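Local coordinates for protein 2-hydroxyisobutyryl-CoA mutase large subunit (Aquincola tertiaricarbonis, PDB 4R3U) that interconverts 2-hydroxyisobutyryl-CoA and (S)-3-hydroxybutyryl-CoA together with a small cobalamin-binding subunit, at residues I250-Y255 and A269-N274; L296-V301 and M336-H341; A519-M524 and I544-A549. All coordinates share one frame; numbering follows the deposited sequence.

Overall arrangement
Contacts 1 and 2 lie in the core of the TIM barrel, with centres about 9 Å apart, and strands 252-253 and 298-302 are neighbours in its parallel sheet. Contact 1 sets a barrel strand against the helix outside it, through a few methyl contacts and one bridging water. Contact 2 is strand against strand, held by backbone hydrogen bonds with phenylalanines on the outer face and coenzyme A on the inner one. Contact 3 is peripheral, its centre about 34 to 35 Å from the other two centres; it pairs two helices through aliphatic and thioether groups, without hydrogen bonds, and has charged side chains at its margin.

Contact 1. Residues I250-Y255 and A269-N274; sequences INISGY and AFTLAN. With 3HC (3-hydroxybutanoyl-coenzyme A), chain E.
Ile252 and Thr271 meet through their CG2 methyls, 3.6 Å apart, with the two side chains crossing at a slant. In Ile252 the first torsion (chi1 -53°) sets CG2 anti to the backbone N, and from there the methyl also reaches Thr271 O at 3.4 Å and, more loosely, Asn274 CB. Thr271 CG2 in turn sits 3.4 Å from Ile252 O.

Ser253 turns its side chain away from the helix, and its OG donates at 2.8 Å, from above the carbonyl plane, to the backbone O of Asn251, a residue that binds (3S)-3-hydroxybutanoyl-CoA. The backbone oxygen of Ser253 is what faces 269-274: a water donates to Ser253 O at 2.8 Å and accepts from Asn274 ND2 at 2.7 Å, a polar bridge between the strand and the buried helix. Side chains alternate here as in a TIM-barrel strand: Ile252 points to the outer helix 264-283, Ser253 to the lumen threaded by coenzyme A. Helix 264-283 is the crossover leading on to strand 298-302, whose Phe298 packs on Ile252 and whose Phe300 packs on Thr271.

At Gly254 the backbones come nearest, and its CA lies 3.1 Å from Thr271 OG1. That hydroxyl is hydrogen-bonded to Glu267 O one turn earlier in the helix, while its approach to Gly254 N is too poorly angled to count as a bond.

Tyr255 points away from helix 264-283 and belongs to the active site. Its CE2 is 3.6 Å from C2 of the hydroxybutanoyl group, its ring also meets that of Phe299, and the residue borders both 5'-deoxyadenosine and cobalamin.

Contact 2. Residues L296-V301 and M336-H341; sequences LAFFFV and MRLRFH. With 3HC (3-hydroxybutanoyl-coenzyme A), chain E.
Phe298 is joined to 336-341 through both its backbone N and its backbone O, N donating to Arg339 O (3.1 Å) and O accepting from His341 N (3.0 Å). Phe300 N bonds His341 O, completing a parallel register of Phe298 with Phe340 and Phe299 with His341. One bond uses a side chain: Arg339 NH2 donates to Leu296 O at 3.1 Å, nearly straight at 165° yet well above the carbonyl plane. Asn248 OD1 holds the same nitrogen.

The apolar contacts occupy the face carrying Phe298 and Phe340. Leu338 CD1 lies over the Phe298 ring as a CH-pi contact, 3.9 Å from its centroid. Phe340 takes the crowded position, CG between backbone N and carbonyl carbon (chi1 78°), and its ring face receives the edge of Phe300 in an offset edge-to-face pair with planes at 63°; Phe313 stacks on Phe340.

On the other face Phe299 and His341 run side by side, their ring planes oblique, neither stacked nor edge-to-face, with Phe299 CD1 3.3 Å from His341 CD2. Coenzyme A passes here: its O5P sits above the His341 ring, whose ND1 is bonded to Ser375 OG, and its methyl CDP lies over one face of the Arg339 guanidinium, toward its rim. Strands 298-302 and 340-344 with helix 306-327 form a parallel beta-alpha-beta unit of the TIM barrel, whose substrate-filled lumen and outer helices are typical of acyl-CoA mutases.

Contact 3. Residues A519-M524 and I544-A549; sequences AKVQAM and IELVKA
An antiparallel pair of helices, formed by the successive helices 518-532 and 540-549, brings Val521 and Met524 against Glu545, Leu546 and Ala549. This helical hairpin belongs to the C-terminal region, and its second helix rests on helix 183-196, one of the outer helices of the TIM barrel, through Ile544, Val547 and Lys548. The local axes run at 158° to each other and approach to 9.9 Å. No hydrogen bond crosses between 519-524 and 544-549, which are held together by aliphatic and thioether contacts.

Met524 is the central side chain. Beyond CG its chain is extended, so that it reaches across to the second helix and touches it at several levels. Near its root, Met524 CB packs against Leu546 CD2 at 3.5 Å; farther out, SD passes Ala549 CB at 4.1 Å, and the terminal CE comes to rest on Glu545 CB at 3.8 Å. The Met524 and Glu545 side chains slant across one another, and the thioether thus meets the aliphatic base of the glutamate.

The carboxylate of Glu545 makes a long salt bridge with Lys548 of the same helix, OE2 to NZ 3.7 Å; that lysine is also paired with Glu195 of helix 183-196.

Leu546 closes the other flank of the pair. Its CD2 reaches the backbone of the first helix at Val521 O, 3.8 Å away, while Leu525, Leu528 and Ile556 also pack around the leucine. The backbones come nearest where Val521 faces the small Ala549, and there Val521 CG2 lies 3.7 Å from Ala549 CB and 3.4 Å from Ala549 O.

Contact 1. Residues I250-Y255 and A269-N274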
loop_
_atom_site.group_PDB
_atom_site.type_symbol
_atom_site.label_atom_id
_atom_site.label_comp_id
_atom_site.label_asym_id
_atom_site.label_seq_id
_atom_site.Cartn_x
_atom_site.Cartn_y
_atom_site.Cartn_z
ATOM N N ILE A 250 -20.523 13.194 19.425
ATOM C CA ILE A 250 -19.243 12.765 19.986
ATOM C C ILE A 250 -18.634 11.697 19.101
ATOM O O ILE A 250 -19.326 10.980 18.389
ATOM C CB ILE A 250 -19.481 12.207 21.430
ATOM C CG1 ILE A 250 -18.155 11.979 22.203
ATOM C CG2 ILE A 250 -20.402 10.931 21.426
ATOM C CD1 ILE A 250 -18.307 11.631 23.710
ATOM N N ASN A 251 -17.337 11.580 19.199
ATOM C CA ASN A 251 -16.485 10.561 18.666
ATOM C C ASN A 251 -15.691 10.182 19.891
ATOM O O ASN A 251 -14.791 10.948 20.302
ATOM C CB ASN A 251 -15.546 11.107 17.581
ATOM C CG ASN A 251 -16.013 10.866 16.178
ATOM O OD1 ASN A 251 -17.140 10.450 15.888
ATOM N ND2 ASN A 251 -15.159 11.154 15.268
ATOM N N ILE A 252 -16.111 9.066 20.558
ATOM C CA ILE A 252 -15.418 8.477 21.710
ATOM C C ILE A 252 -14.141 7.918 21.070
ATOM O O ILE A 252 -14.213 7.043 20.209
ATOM C CB ILE A 252 -16.286 7.427 22.452
ATOM C CG1 ILE A 252 -17.658 8.022 22.824
ATOM C CG2 ILE A 252 -15.567 6.903 23.699
ATOM C CD1 ILE A 252 -18.818 7.037 22.978
ATOM N N SER A 253 -13.000 8.518 21.401
ATOM C CA SER A 253 -11.734 8.288 20.708
ATOM C C SER A 253 -10.657 7.400 21.317
ATOM O O SER A 253 -10.319 7.512 22.489
ATOM C CB SER A 253 -11.126 9.615 20.253
ATOM O OG SER A 253 -12.097 10.565 19.846
ATOM N N GLY A 254 -10.065 6.587 20.461
ATOM C CA GLY A 254 -8.947 5.719 20.811
ATOM C C GLY A 254 -7.662 6.173 20.141
ATOM O O GLY A 254 -6.571 5.941 20.675
ATOM N N TYR A 255 -7.809 6.877 18.986
ATOM C CA TYR A 255 -6.701 7.407 18.210
ATOM C C TYR A 255 -5.581 8.054 19.064
ATOM O O TYR A 255 -4.402 7.694 18.943
ATOM C CB TYR A 255 -7.208 8.394 17.125
ATOM C CG TYR A 255 -6.093 8.904 16.224
ATOM C CD1 TYR A 255 -5.657 8.160 15.127
ATOM C CD2 TYR A 255 -5.421 10.092 16.516
ATOM C CE1 TYR A 255 -4.570 8.570 14.356
ATOM C CE2 TYR A 255 -4.339 10.520 15.744
ATOM C CZ TYR A 255 -3.913 9.755 14.664
ATOM O OH TYR A 255 -2.849 10.174 13.890
ATOM N N ALA A 269 -9.814 -0.924 24.762
ATOM C CA ALA A 269 -10.375 -1.019 26.116
ATOM C C ALA A 269 -10.600 0.304 26.824
ATOM O O ALA A 269 -11.639 0.464 27.444
ATOM C CB ALA A 269 -9.531 -1.942 26.973
ATOM N N PHE A 270 -9.654 1.263 26.728
ATOM C CA PHE A 270 -9.803 2.569 27.398
ATOM C C PHE A 270 -10.896 3.437 26.758
ATOM O O PHE A 270 -11.555 4.194 27.471
ATOM C CB PHE A 270 -8.457 3.306 27.528
ATOM C CG PHE A 270 -7.337 2.590 28.270
ATOM C CD1 PHE A 270 -7.581 1.417 28.983
ATOM C CD2 PHE A 270 -6.052 3.111 28.286
ATOM C CE1 PHE A 270 -6.559 0.774 29.669
ATOM C CE2 PHE A 270 -5.043 2.486 29.017
ATOM C CZ PHE A 270 -5.299 1.314 29.683
ATOM N N THR A 271 -11.146 3.257 25.445
ATOM C CA THR A 271 -12.197 3.956 24.714
ATOM C C THR A 271 -13.549 3.408 25.166
ATOM O O THR A 271 -14.483 4.192 25.424
ATOM C CB THR A 271 -11.989 3.846 23.195
ATOM O OG1 THR A 271 -10.678 4.288 22.882
ATOM C CG2 THR A 271 -12.987 4.683 22.404
ATOM N N LEU A 272 -13.646 2.073 25.287
ATOM C CA LEU A 272 -14.856 1.440 25.790
ATOM C C LEU A 272 -15.136 1.815 27.253
ATOM O O LEU A 272 -16.295 2.062 27.595
ATOM C CB LEU A 272 -14.849 -0.070 25.549
ATOM C CG LEU A 272 -14.982 -0.473 24.071
ATOM C CD1 LEU A 272 -15.023 -1.967 23.918
ATOM C CD2 LEU A 272 -16.208 0.170 23.409
ATOM N N ALA A 273 -14.069 1.978 28.082
ATOM C CA ALA A 273 -14.190 2.425 29.489
ATOM C C ALA A 273 -14.850 3.811 29.550
ATOM O O ALA A 273 -15.737 4.040 30.374
ATOM C CB ALA A 273 -12.822 2.442 30.162
ATOM N N ASN A 274 -14.445 4.707 28.633
ATOM C CA ASN A 274 -14.967 6.069 28.471
ATOM C C ASN A 274 -16.426 6.052 28.013
ATOM O O ASN A 274 -17.238 6.802 28.564
ATOM C CB ASN A 274 -14.089 6.871 27.509
ATOM C CG ASN A 274 -12.784 7.330 28.137
ATOM O OD1 ASN A 274 -12.610 7.313 29.365
ATOM N ND2 ASN A 274 -11.863 7.834 27.321
HETATM N N1A 3HC E . -26.215 1.756 2.988
HETATM C C2A 3HC E . -27.285 2.747 3.245
HETATM N N3A 3HC E . -26.787 3.930 3.959
HETATM C C4A 3HC E . -25.483 4.052 4.308
HETATM C C5A 3HC E . -24.576 3.090 4.036
HETATM C C6A 3HC E . -24.952 1.956 3.405
HETATM N N6A 3HC E . -24.014 1.041 3.166
HETATM N N7A 3HC E . -23.396 3.517 4.494
HETATM C C8A 3HC E . -23.567 4.722 5.031
HETATM N N9A 3HC E . -24.856 5.038 4.945
HETATM C C1B 3HC E . -25.555 6.277 5.403
HETATM C C2B 3HC E . -25.526 6.441 6.909
HETATM O O2B 3HC E . -26.614 5.756 7.537
HETATM C C3B 3HC E . -25.632 7.949 7.066
HETATM O O3B 3HC E . -27.009 8.384 6.949
HETATM P P3B 3HC E . -27.687 9.459 7.945
HETATM O O7A 3HC E . -26.866 10.669 7.740
HETATM O O8A 3HC E . -29.065 9.547 7.401
HETATM O O9A 3HC E . -27.564 8.797 9.263
HETATM C C4B 3HC E . -24.864 8.485 5.863
HETATM O O4B 3HC E . -24.867 7.426 4.858
HETATM C C5B 3HC E . -23.436 8.902 6.257
HETATM O O5B 3HC E . -22.627 7.730 6.502
HETATM P P1A 3HC E . -21.959 7.377 7.945
HETATM O O1A 3HC E . -22.724 7.985 9.067
HETATM O O2A 3HC E . -21.695 5.928 7.985
HETATM O O3A 3HC E . -20.519 8.121 7.685
HETATM P P2A 3HC E . -20.066 9.602 8.177
HETATM O O4A 3HC E . -18.714 9.851 7.657
HETATM O O5A 3HC E . -21.126 10.608 7.919
HETATM O O6A 3HC E . -20.006 9.377 9.741
HETATM C CBP 3HC E . -19.024 8.965 11.918
HETATM C CCP 3HC E . -19.019 8.582 10.422
HETATM C CDP 3HC E . -20.368 8.492 12.487
HETATM C CEP 3HC E . -17.912 8.197 12.643
HETATM C CAP 3HC E . -18.877 10.512 12.110
HETATM O OAP 3HC E . -19.004 10.956 13.479
HETATM C C9P 3HC E . -17.681 11.193 11.384
HETATM O O9P 3HC E . -17.783 11.590 10.221
HETATM N N8P 3HC E . -16.582 11.407 12.125
HETATM C C7P 3HC E . -15.417 12.105 11.570
HETATM C C6P 3HC E . -14.426 12.440 12.676
HETATM C C5P 3HC E . -13.143 13.077 12.133
HETATM O O5P 3HC E . -12.916 13.194 10.926
HETATM N N4P 3HC E . -12.315 13.486 13.100
HETATM C C3P 3HC E . -11.027 14.102 12.815
HETATM C C2P 3HC E . -10.143 13.887 14.014
HETATM S S1P 3HC E . -8.465 14.530 13.738
HETATM C C1 3HC E . -7.800 14.130 15.363
HETATM O O1 3HC E . -8.418 14.292 16.413
HETATM C C2 3HC E . -6.410 13.468 15.392
HETATM C C3 3HC E . -5.279 14.479 15.187
HETATM O O3 3HC E . -5.472 15.158 13.951
HETATM C C4 3HC E . -5.206 15.482 16.348
HETATM O O HOH W 1 -12.122 7.774 24.680
#

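Contact 2. Residues L296-V301 and M336-H341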
loop_
_atom_site.group_PDB
_atom_site.type_symbol
_atom_site.label_atom_id
_atom_site.label_comp_id
_atom_site.label_asym_id
_atom_site.label_seq_id
_atom_site.Cartn_x
_atom_site.Cartn_y
_atom_site.Cartn_z
ATOM N N LEU A 296 -24.262 7.737 18.851
ATOM C CA LEU A 296 -22.912 7.732 19.408
ATOM C C LEU A 296 -21.996 7.227 18.298
ATOM O O LEU A 296 -22.430 6.456 17.431
ATOM C CB LEU A 296 -22.804 6.786 20.628
ATOM C CG LEU A 296 -23.545 7.165 21.910
ATOM C CD1 LEU A 296 -23.552 6.000 22.883
ATOM C CD2 LEU A 296 -22.931 8.399 22.559
ATOM N N ALA A 297 -20.742 7.661 18.311
ATOM C CA ALA A 297 -19.739 7.279 17.315
ATOM C C ALA A 297 -18.367 7.275 17.969
ATOM O O ALA A 297 -18.189 7.804 19.081
ATOM C CB ALA A 297 -19.778 8.229 16.117
ATOM N N PHE A 298 -17.407 6.651 17.290
ATOM C CA PHE A 298 -16.030 6.454 17.763
ATOM C C PHE A 298 -14.985 6.920 16.757
ATOM O O PHE A 298 -15.302 7.217 15.599
ATOM C CB PHE A 298 -15.821 4.964 18.089
ATOM C CG PHE A 298 -16.706 4.467 19.197
ATOM C CD1 PHE A 298 -18.025 4.092 18.942
ATOM C CD2 PHE A 298 -16.245 4.415 20.503
ATOM C CE1 PHE A 298 -18.865 3.690 19.982
ATOM C CE2 PHE A 298 -17.085 3.985 21.540
ATOM C CZ PHE A 298 -18.386 3.638 21.271
ATOM N N PHE A 299 -13.739 6.992 17.214
ATOM C CA PHE A 299 -12.600 7.377 16.388
ATOM C C PHE A 299 -11.402 6.527 16.794
ATOM O O PHE A 299 -10.940 6.581 17.936
ATOM C CB PHE A 299 -12.332 8.901 16.503
ATOM C CG PHE A 299 -11.032 9.445 15.938
ATOM C CD1 PHE A 299 -10.500 8.944 14.751
ATOM C CD2 PHE A 299 -10.386 10.505 16.550
ATOM C CE1 PHE A 299 -9.325 9.461 14.221
ATOM C CE2 PHE A 299 -9.210 11.041 16.004
ATOM C CZ PHE A 299 -8.700 10.532 14.827
ATOM N N PHE A 300 -10.917 5.714 15.857
ATOM C CA PHE A 300 -9.768 4.823 16.092
ATOM C C PHE A 300 -8.634 5.031 15.086
ATOM O O PHE A 300 -8.850 5.552 14.000
ATOM C CB PHE A 300 -10.223 3.347 16.115
ATOM C CG PHE A 300 -11.186 3.059 17.244
ATOM C CD1 PHE A 300 -10.758 3.093 18.575
ATOM C CD2 PHE A 300 -12.532 2.796 16.984
ATOM C CE1 PHE A 300 -11.656 2.859 19.618
ATOM C CE2 PHE A 300 -13.421 2.548 18.027
ATOM C CZ PHE A 300 -12.986 2.595 19.339
ATOM N N VAL A 301 -7.439 4.617 15.457
ATOM C CA VAL A 301 -6.276 4.648 14.575
ATOM C C VAL A 301 -6.275 3.333 13.757
ATOM O O VAL A 301 -6.877 2.329 14.176
ATOM C CB VAL A 301 -4.932 4.787 15.403
ATOM C CG1 VAL A 301 -4.626 3.522 16.209
ATOM C CG2 VAL A 301 -3.757 5.153 14.520
ATOM N N MET A 336 -26.610 -0.783 19.130
ATOM C CA MET A 336 -25.584 -1.810 19.244
ATOM C C MET A 336 -24.579 -1.788 18.071
ATOM O O MET A 336 -23.520 -2.425 18.176
ATOM C CB MET A 336 -26.237 -3.194 19.458
ATOM C CG MET A 336 -27.184 -3.225 20.657
ATOM S SD MET A 336 -28.397 -4.558 20.571
ATOM C CE MET A 336 -29.850 -3.653 20.843
ATOM N N ARG A 337 -24.878 -1.025 16.983
ATOM C CA ARG A 337 -23.951 -0.916 15.856
ATOM C C ARG A 337 -22.938 0.230 15.973
ATOM O O ARG A 337 -23.309 1.407 15.934
ATOM C CB ARG A 337 -24.595 -1.068 14.452
ATOM C CG ARG A 337 -25.645 -0.042 14.057
ATOM C CD ARG A 337 -25.114 1.033 13.121
ATOM N NE ARG A 337 -26.023 2.192 13.021
ATOM C CZ ARG A 337 -26.044 3.222 13.874
ATOM N NH1 ARG A 337 -25.229 3.246 14.920
ATOM N NH2 ARG A 337 -26.885 4.233 13.687
ATOM N N LEU A 338 -21.651 -0.139 16.154
ATOM C CA LEU A 338 -20.538 0.792 16.282
ATOM C C LEU A 338 -20.194 1.375 14.927
ATOM O O LEU A 338 -19.950 0.636 13.976
ATOM C CB LEU A 338 -19.303 0.089 16.917
ATOM C CG LEU A 338 -18.076 0.948 17.244
ATOM C CD1 LEU A 338 -17.426 0.504 18.532
ATOM C CD2 LEU A 338 -17.050 0.909 16.106
ATOM N N ARG A 339 -20.191 2.698 14.851
ATOM C CA ARG A 339 -19.816 3.461 13.665
ATOM C C ARG A 339 -18.538 4.183 14.084
ATOM O O ARG A 339 -18.464 4.672 15.223
ATOM C CB ARG A 339 -20.903 4.491 13.242
ATOM C CG ARG A 339 -22.263 3.903 12.834
ATOM C CD ARG A 339 -23.287 5.001 12.641
ATOM N NE ARG A 339 -23.325 5.875 13.818
ATOM C CZ ARG A 339 -23.567 7.180 13.801
ATOM N NH1 ARG A 339 -23.833 7.801 12.661
ATOM N NH2 ARG A 339 -23.548 7.871 14.924
ATOM N N PHE A 340 -17.517 4.213 13.196
ATOM C CA PHE A 340 -16.245 4.852 13.528
ATOM C C PHE A 340 -15.522 5.536 12.375
ATOM O O PHE A 340 -15.605 5.097 11.224
ATOM C CB PHE A 340 -15.296 3.894 14.299
ATOM C CG PHE A 340 -14.570 2.850 13.476
ATOM C CD1 PHE A 340 -15.219 1.684 13.063
ATOM C CD2 PHE A 340 -13.218 2.997 13.166
ATOM C CE1 PHE A 340 -14.529 0.693 12.349
ATOM C CE2 PHE A 340 -12.543 2.022 12.416
ATOM C CZ PHE A 340 -13.197 0.874 12.026
ATOM N N HIS A 341 -14.833 6.648 12.715
ATOM C CA HIS A 341 -13.945 7.366 11.826
ATOM C C HIS A 341 -12.591 6.750 12.135
ATOM O O HIS A 341 -12.320 6.352 13.279
ATOM C CB HIS A 341 -13.899 8.868 12.138
ATOM C CG HIS A 341 -12.812 9.609 11.388
ATOM N ND1 HIS A 341 -12.898 9.853 10.025
ATOM C CD2 HIS A 341 -11.632 10.089 11.829
ATOM C CE1 HIS A 341 -11.788 10.464 9.692
ATOM N NE2 HIS A 341 -11.003 10.650 10.740
HETATM N N1A 3HC E . -26.215 1.756 2.988
HETATM C C2A 3HC E . -27.285 2.747 3.245
HETATM N N3A 3HC E . -26.787 3.930 3.959
HETATM C C4A 3HC E . -25.483 4.052 4.308
HETATM C C5A 3HC E . -24.576 3.090 4.036
HETATM C C6A 3HC E . -24.952 1.956 3.405
HETATM N N6A 3HC E . -24.014 1.041 3.166
HETATM N N7A 3HC E . -23.396 3.517 4.494
HETATM C C8A 3HC E . -23.567 4.722 5.031
HETATM N N9A 3HC E . -24.856 5.038 4.945
HETATM C C1B 3HC E . -25.555 6.277 5.403
HETATM C C2B 3HC E . -25.526 6.441 6.909
HETATM O O2B 3HC E . -26.614 5.756 7.537
HETATM C C3B 3HC E . -25.632 7.949 7.066
HETATM O O3B 3HC E . -27.009 8.384 6.949
HETATM P P3B 3HC E . -27.687 9.459 7.945
HETATM O O7A 3HC E . -26.866 10.669 7.740
HETATM O O8A 3HC E . -29.065 9.547 7.401
HETATM O O9A 3HC E . -27.564 8.797 9.263
HETATM C C4B 3HC E . -24.864 8.485 5.863
HETATM O O4B 3HC E . -24.867 7.426 4.858
HETATM C C5B 3HC E . -23.436 8.902 6.257
HETATM O O5B 3HC E . -22.627 7.730 6.502
HETATM P P1A 3HC E . -21.959 7.377 7.945
HETATM O O1A 3HC E . -22.724 7.985 9.067
HETATM O O2A 3HC E . -21.695 5.928 7.985
HETATM O O3A 3HC E . -20.519 8.121 7.685
HETATM P P2A 3HC E . -20.066 9.602 8.177
HETATM O O4A 3HC E . -18.714 9.851 7.657
HETATM O O5A 3HC E . -21.126 10.608 7.919
HETATM O O6A 3HC E . -20.006 9.377 9.741
HETATM C CBP 3HC E . -19.024 8.965 11.918
HETATM C CCP 3HC E . -19.019 8.582 10.422
HETATM C CDP 3HC E . -20.368 8.492 12.487
HETATM C CEP 3HC E . -17.912 8.197 12.643
HETATM C CAP 3HC E . -18.877 10.512 12.110
HETATM O OAP 3HC E . -19.004 10.956 13.479
HETATM C C9P 3HC E . -17.681 11.193 11.384
HETATM O O9P 3HC E . -17.783 11.590 10.221
HETATM N N8P 3HC E . -16.582 11.407 12.125
HETATM C C7P 3HC E . -15.417 12.105 11.570
HETATM C C6P 3HC E . -14.426 12.440 12.676
HETATM C C5P 3HC E . -13.143 13.077 12.133
HETATM O O5P 3HC E . -12.916 13.194 10.926
HETATM N N4P 3HC E . -12.315 13.486 13.100
HETATM C C3P 3HC E . -11.027 14.102 12.815
HETATM C C2P 3HC E . -10.143 13.887 14.014
HETATM S S1P 3HC E . -8.465 14.530 13.738
HETATM C C1 3HC E . -7.800 14.130 15.363
HETATM O O1 3HC E . -8.418 14.292 16.413
HETATM C C2 3HC E . -6.410 13.468 15.392
HETATM C C3 3HC E . -5.279 14.479 15.187
HETATM O O3 3HC E . -5.472 15.158 13.951
HETATM C C4 3HC E . -5.206 15.482 16.348
#

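Contact 3. Residues A519-M524 and I544-A549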
loop_
_atom_site.group_PDB
_atom_site.type_symbol
_atom_site.label_atom_id
_atom_site.label_comp_id
_atom_site.label_asym_id
_atom_site.label_seq_id
_atom_site.Cartn_x
_atom_site.Cartn_y
_atom_site.Cartn_z
ATOM N N ALA A 519 -24.388 45.057 26.754
ATOM C CA ALA A 519 -25.316 44.884 27.871
ATOM C C ALA A 519 -26.055 43.545 27.795
ATOM O O ALA A 519 -26.053 42.821 28.788
ATOM C CB ALA A 519 -26.308 46.040 27.906
ATOM N N LYS A 520 -26.642 43.205 26.611
ATOM C CA LYS A 520 -27.382 41.962 26.362
ATOM C C LYS A 520 -26.474 40.725 26.448
ATOM O O LYS A 520 -26.883 39.724 27.038
ATOM C CB LYS A 520 -28.135 42.028 25.023
ATOM C CG LYS A 520 -29.099 40.868 24.783
ATOM C CD LYS A 520 -30.328 41.297 23.971
ATOM C CE LYS A 520 -31.133 40.146 23.383
ATOM N NZ LYS A 520 -31.662 39.183 24.398
ATOM N N VAL A 521 -25.241 40.800 25.890
ATOM C CA VAL A 521 -24.259 39.720 25.938
ATOM C C VAL A 521 -23.805 39.474 27.401
ATOM O O VAL A 521 -23.771 38.322 27.850
ATOM C CB VAL A 521 -23.072 39.956 24.939
ATOM C CG1 VAL A 521 -21.917 38.949 25.140
ATOM C CG2 VAL A 521 -23.555 39.919 23.492
ATOM N N GLN A 522 -23.503 40.549 28.146
ATOM C CA GLN A 522 -23.085 40.428 29.552
ATOM C C GLN A 522 -24.147 39.811 30.441
ATOM O O GLN A 522 -23.819 38.969 31.282
ATOM C CB GLN A 522 -22.568 41.757 30.118
ATOM C CG GLN A 522 -21.226 42.199 29.513
ATOM C CD GLN A 522 -20.149 41.158 29.586
ATOM O OE1 GLN A 522 -19.919 40.507 30.620
ATOM N NE2 GLN A 522 -19.475 40.970 28.474
ATOM N N ALA A 523 -25.420 40.192 30.212
ATOM C CA ALA A 523 -26.599 39.671 30.919
ATOM C C ALA A 523 -26.791 38.172 30.619
ATOM O O ALA A 523 -27.067 37.391 31.533
ATOM C CB ALA A 523 -27.835 40.446 30.501
ATOM N N MET A 524 -26.602 37.774 29.336
ATOM C CA MET A 524 -26.727 36.400 28.879
ATOM C C MET A 524 -25.611 35.529 29.483
ATOM O O MET A 524 -25.838 34.340 29.707
ATOM C CB MET A 524 -26.672 36.342 27.353
ATOM C CG MET A 524 -27.987 36.593 26.659
ATOM S SD MET A 524 -27.806 36.431 24.853
ATOM C CE MET A 524 -29.508 36.478 24.366
ATOM N N ILE A 544 -26.108 28.961 22.226
ATOM C CA ILE A 544 -26.578 29.279 20.864
ATOM C C ILE A 544 -26.971 30.780 20.805
ATOM O O ILE A 544 -26.534 31.479 19.888
ATOM C CB ILE A 544 -27.695 28.315 20.312
ATOM C CG1 ILE A 544 -27.216 26.845 20.275
ATOM C CG2 ILE A 544 -28.150 28.731 18.900
ATOM C CD1 ILE A 544 -28.340 25.799 20.280
ATOM N N GLU A 545 -27.709 31.287 21.817
ATOM C CA GLU A 545 -28.093 32.702 21.872
ATOM C C GLU A 545 -26.897 33.638 22.043
ATOM O O GLU A 545 -26.817 34.684 21.387
ATOM C CB GLU A 545 -29.161 32.946 22.936
ATOM C CG GLU A 545 -30.552 32.493 22.507
ATOM C CD GLU A 545 -31.004 32.983 21.140
ATOM O OE1 GLU A 545 -31.057 34.219 20.947
ATOM O OE2 GLU A 545 -31.234 32.133 20.244
ATOM N N LEU A 546 -25.931 33.209 22.854
ATOM C CA LEU A 546 -24.701 33.942 23.119
ATOM C C LEU A 546 -23.853 34.168 21.864
ATOM O O LEU A 546 -23.570 35.322 21.532
ATOM C CB LEU A 546 -23.877 33.235 24.204
ATOM C CG LEU A 546 -24.233 33.583 25.656
ATOM C CD1 LEU A 546 -23.708 32.517 26.603
ATOM C CD2 LEU A 546 -23.714 34.974 26.037
ATOM N N VAL A 547 -23.445 33.085 21.182
ATOM C CA VAL A 547 -22.668 33.133 19.919
ATOM C C VAL A 547 -23.356 34.025 18.844
ATOM O O VAL A 547 -22.680 34.850 18.205
ATOM C CB VAL A 547 -22.230 31.736 19.386
ATOM C CG1 VAL A 547 -21.430 30.977 20.442
ATOM C CG2 VAL A 547 -23.405 30.901 18.886
ATOM N N LYS A 548 -24.715 33.918 18.738
ATOM C CA LYS A 548 -25.565 34.714 17.849
ATOM C C LYS A 548 -25.428 36.185 18.201
ATOM O O LYS A 548 -25.285 37.023 17.300
ATOM C CB LYS A 548 -27.045 34.302 17.983
ATOM C CG LYS A 548 -27.455 33.179 17.061
ATOM C CD LYS A 548 -28.788 32.589 17.444
ATOM C CE LYS A 548 -29.414 31.817 16.302
ATOM N NZ LYS A 548 -30.783 31.330 16.651
ATOM N N ALA A 549 -25.460 36.494 19.521
ATOM C CA ALA A 549 -25.406 37.851 20.045
ATOM C C ALA A 549 -24.039 38.554 19.875
ATOM O O ALA A 549 -23.935 39.767 20.089
ATOM C CB ALA A 549 -25.868 37.857 21.498
#